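Local coordinates for protein D-glucosaminate-6-phosphate ammonia lyase (Salmonella typhimurium, PDB 7LCE) that is a pyridoxal-phosphate-dependent enzyme of the selenocysteine synthase-like family, with the aminotransferase fold and a covalently held cofactor, at residues A[55-60]-A[253-258]. Sequence-based numbering, arbitrary orientation.
Sequences GELVSR and GLVYAL
Segments 55-60 and 253-258, from helices 47-62 and 248-262, run nearly parallel, their axes 25° apart and 10.0 Å away at closest approach, with the CA atoms of Val58 and Val255 6.4 Å from each other. In this PLP-dependent aminotransferase fold both helices pack against strand 66-70, outermost in the seven-stranded mixed sheet within this chain, and its neighbour 221-225. The joint is wholly apolar, and no hydrogen bond crosses it. Leu57 and Val255 meet at about a right angle: CG1 of Val255 lies 3.7 Å from CD1 of Leu57 and 3.9 Å from its CB. The chi1 of Val255, 178°, puts CG1 anti to the backbone N and turns it to Leu57. One residue on, CG2 of Val58 faces three side chains, coming to 4.0 Å from CD1 of Leu258 and, more loosely, near CG2 of Val255 and CD2 of Leu254. Towards the sheet, Val58 and Leu254 both rest on Ile69 and Phe222, so the helices share one hydrophobic floor. Leu57 also packs on Leu9 of a second subunit, and a calcium ion lies about 4 Å from the side chain of Val255. On helix 47-62, Arg60 NH2 and Glu56 OE2 form a salt bridge, while CD2 of Leu57 lies over one face of the Arg60 guanidinium, 3.6 Å above its plane and offset toward the rim.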
ATOM      1  N   GLY A  55     -41.431  16.922  18.155  1.00 67.80           N
ATOM      2  CA  GLY A  55     -41.227  15.482  18.152  1.00 73.28           C
ATOM      3  C   GLY A  55     -42.288  14.764  18.968  1.00 72.34           C
ATOM      4  O   GLY A  55     -42.767  13.695  18.581  1.00 73.99           O
ATOM      5  N   GLU A  56     -42.689  15.359  20.098  1.00 70.97           N
ATOM      6  CA  GLU A  56     -43.769  14.798  20.901  1.00 73.13           C
ATOM      7  C   GLU A  56     -45.082  14.803  20.130  1.00 76.64           C
ATOM      8  O   GLU A  56     -45.804  13.799  20.112  1.00 88.24           O
ATOM      9  CB  GLU A  56     -43.911  15.609  22.195  1.00 74.67           C
ATOM     10  CG  GLU A  56     -45.107  15.244  23.063  1.00106.97           C
ATOM     11  CD  GLU A  56     -45.269  16.174  24.260  1.00131.67           C
ATOM     12  OE1 GLU A  56     -44.420  17.076  24.435  1.00113.07           O
ATOM     13  OE2 GLU A  56     -46.252  16.019  25.015  1.00140.49           O
ATOM     14  N   LEU A  57     -45.403  15.922  19.472  1.00 67.64           N
ATOM     15  CA  LEU A  57     -46.689  16.019  18.791  1.00 73.09           C
ATOM     16  C   LEU A  57     -46.756  15.076  17.601  1.00 74.20           C
ATOM     17  O   LEU A  57     -47.772  14.405  17.397  1.00 86.20           O
ATOM     18  CB  LEU A  57     -46.955  17.459  18.357  1.00 82.44           C
ATOM     19  CG  LEU A  57     -47.065  18.482  19.489  1.00 71.23           C
ATOM     20  CD1 LEU A  57     -47.269  19.895  18.949  1.00 65.90           C
ATOM     21  CD2 LEU A  57     -48.188  18.079  20.424  1.00 82.40           C
ATOM     22  N   VAL A  58     -45.674  14.982  16.827  1.00 72.36           N
ATOM     23  CA  VAL A  58     -45.662  14.075  15.683  1.00 69.16           C
ATOM     24  C   VAL A  58     -45.790  12.627  16.141  1.00 82.50           C
ATOM     25  O   VAL A  58     -46.501  11.823  15.525  1.00 74.19           O
ATOM     26  CB  VAL A  58     -44.388  14.296  14.844  1.00 64.12           C
ATOM     27  CG1 VAL A  58     -44.223  13.193  13.817  1.00 65.66           C
ATOM     28  CG2 VAL A  58     -44.440  15.655  14.161  1.00 74.09           C
ATOM     29  N   SER A  59     -45.119  12.278  17.239  1.00 86.40           N
ATOM     30  CA  SER A  59     -45.140  10.904  17.721  1.00 73.42           C
ATOM     31  C   SER A  59     -46.525  10.456  18.164  1.00 79.22           C
ATOM     32  O   SER A  59     -46.798   9.251  18.161  1.00 91.70           O
ATOM     33  CB  SER A  59     -44.144  10.746  18.867  1.00 67.13           C
ATOM     34  OG  SER A  59     -42.834  11.056  18.429  1.00 65.37           O
ATOM     35  N   ARG A  60     -47.407  11.389  18.536  1.00 82.84           N
ATOM     36  CA  ARG A  60     -48.764  11.004  18.914  1.00 82.88           C
ATOM     37  C   ARG A  60     -49.510  10.367  17.749  1.00 83.89           C
ATOM     38  O   ARG A  60     -50.368   9.502  17.961  1.00 85.38           O
ATOM     39  CB  ARG A  60     -49.531  12.216  19.448  1.00 66.82           C
ATOM     40  CG  ARG A  60     -48.974  12.753  20.753  1.00 78.54           C
ATOM     41  CD  ARG A  60     -49.738  13.970  21.244  1.00 78.97           C
ATOM     42  NE  ARG A  60     -49.077  14.583  22.390  1.00110.56           N
ATOM     43  CZ  ARG A  60     -49.480  15.697  22.987  1.00104.92           C
ATOM     44  NH1 ARG A  60     -50.554  16.352  22.574  1.00 87.63           N
ATOM     45  NH2 ARG A  60     -48.786  16.167  24.019  1.00102.90           N
ATOM     46  N   GLY A 253     -45.989  23.936  10.489  1.00 68.27           N
ATOM     47  CA  GLY A 253     -46.895  23.581   9.409  1.00 62.11           C
ATOM     48  C   GLY A 253     -47.145  22.088   9.316  1.00 75.74           C
ATOM     49  O   GLY A 253     -48.276  21.653   9.084  1.00 88.97           O
ATOM     50  N   LEU A 254     -46.099  21.282   9.509  1.00 72.65           N
ATOM     51  CA  LEU A 254     -46.269  19.832   9.466  1.00 71.74           C
ATOM     52  C   LEU A 254     -47.193  19.349  10.579  1.00 74.29           C
ATOM     53  O   LEU A 254     -48.051  18.487  10.354  1.00 79.84           O
ATOM     54  CB  LEU A 254     -44.911  19.139   9.562  1.00 69.02           C
ATOM     55  CG  LEU A 254     -44.958  17.622   9.757  1.00 61.21           C
ATOM     56  CD1 LEU A 254     -45.610  16.943   8.563  1.00 60.37           C
ATOM     57  CD2 LEU A 254     -43.567  17.062  10.009  1.00 62.34           C
ATOM     58  N   VAL A 255     -47.030  19.890  11.789  1.00 67.51           N
ATOM     59  CA  VAL A 255     -47.862  19.461  12.909  1.00 67.49           C
ATOM     60  C   VAL A 255     -49.322  19.815  12.656  1.00 76.84           C
ATOM     61  O   VAL A 255     -50.223  18.997  12.881  1.00 67.92           O
ATOM     62  CB  VAL A 255     -47.346  20.072  14.223  1.00 66.49           C
ATOM     63  CG1 VAL A 255     -48.240  19.661  15.387  1.00 69.64           C
ATOM     64  CG2 VAL A 255     -45.907  19.647  14.468  1.00 66.76           C
ATOM     65  N   TYR A 256     -49.580  21.036  12.178  1.00 75.75           N
ATOM     66  CA  TYR A 256     -50.958  21.424  11.891  1.00 81.82           C
ATOM     67  C   TYR A 256     -51.504  20.699  10.670  1.00 80.54           C
ATOM     68  O   TYR A 256     -52.719  20.494  10.565  1.00 86.01           O
ATOM     69  CB  TYR A 256     -51.060  22.941  11.721  1.00 71.65           C
ATOM     70  CG  TYR A 256     -51.246  23.666  13.035  1.00 77.84           C
ATOM     71  CD1 TYR A 256     -50.178  23.876  13.898  1.00 75.36           C
ATOM     72  CD2 TYR A 256     -52.499  24.123  13.421  1.00 75.57           C
ATOM     73  CE1 TYR A 256     -50.356  24.526  15.106  1.00 88.66           C
ATOM     74  CE2 TYR A 256     -52.684  24.778  14.624  1.00 89.60           C
ATOM     75  CZ  TYR A 256     -51.611  24.977  15.462  1.00 81.56           C
ATOM     76  OH  TYR A 256     -51.799  25.629  16.660  1.00 86.41           O
ATOM     77  N   ALA A 257     -50.632  20.298   9.744  1.00 74.56           N
ATOM     78  CA  ALA A 257     -51.086  19.489   8.620  1.00 66.01           C
ATOM     79  C   ALA A 257     -51.432  18.074   9.058  1.00 83.93           C
ATOM     80  O   ALA A 257     -52.340  17.455   8.493  1.00 99.34           O
ATOM     81  CB  ALA A 257     -50.025  19.462   7.524  1.00 68.88           C
ATOM     82  N   LEU A 258     -50.719  17.547  10.057  1.00 80.06           N
ATOM     83  CA  LEU A 258     -51.043  16.224  10.580  1.00 77.83           C
ATOM     84  C   LEU A 258     -52.398  16.218  11.280  1.00 87.12           C
ATOM     85  O   LEU A 258     -53.171  15.264  11.131  1.00 99.64           O
ATOM     86  CB  LEU A 258     -49.945  15.756  11.533  1.00 75.26           C
ATOM     87  CG  LEU A 258     -48.657  15.281  10.863  1.00 66.74           C
ATOM     88  CD1 LEU A 258     -47.658  14.815  11.904  1.00 69.37           C
ATOM     89  CD2 LEU A 258     -48.953  14.171   9.867  1.00 83.69           C
TER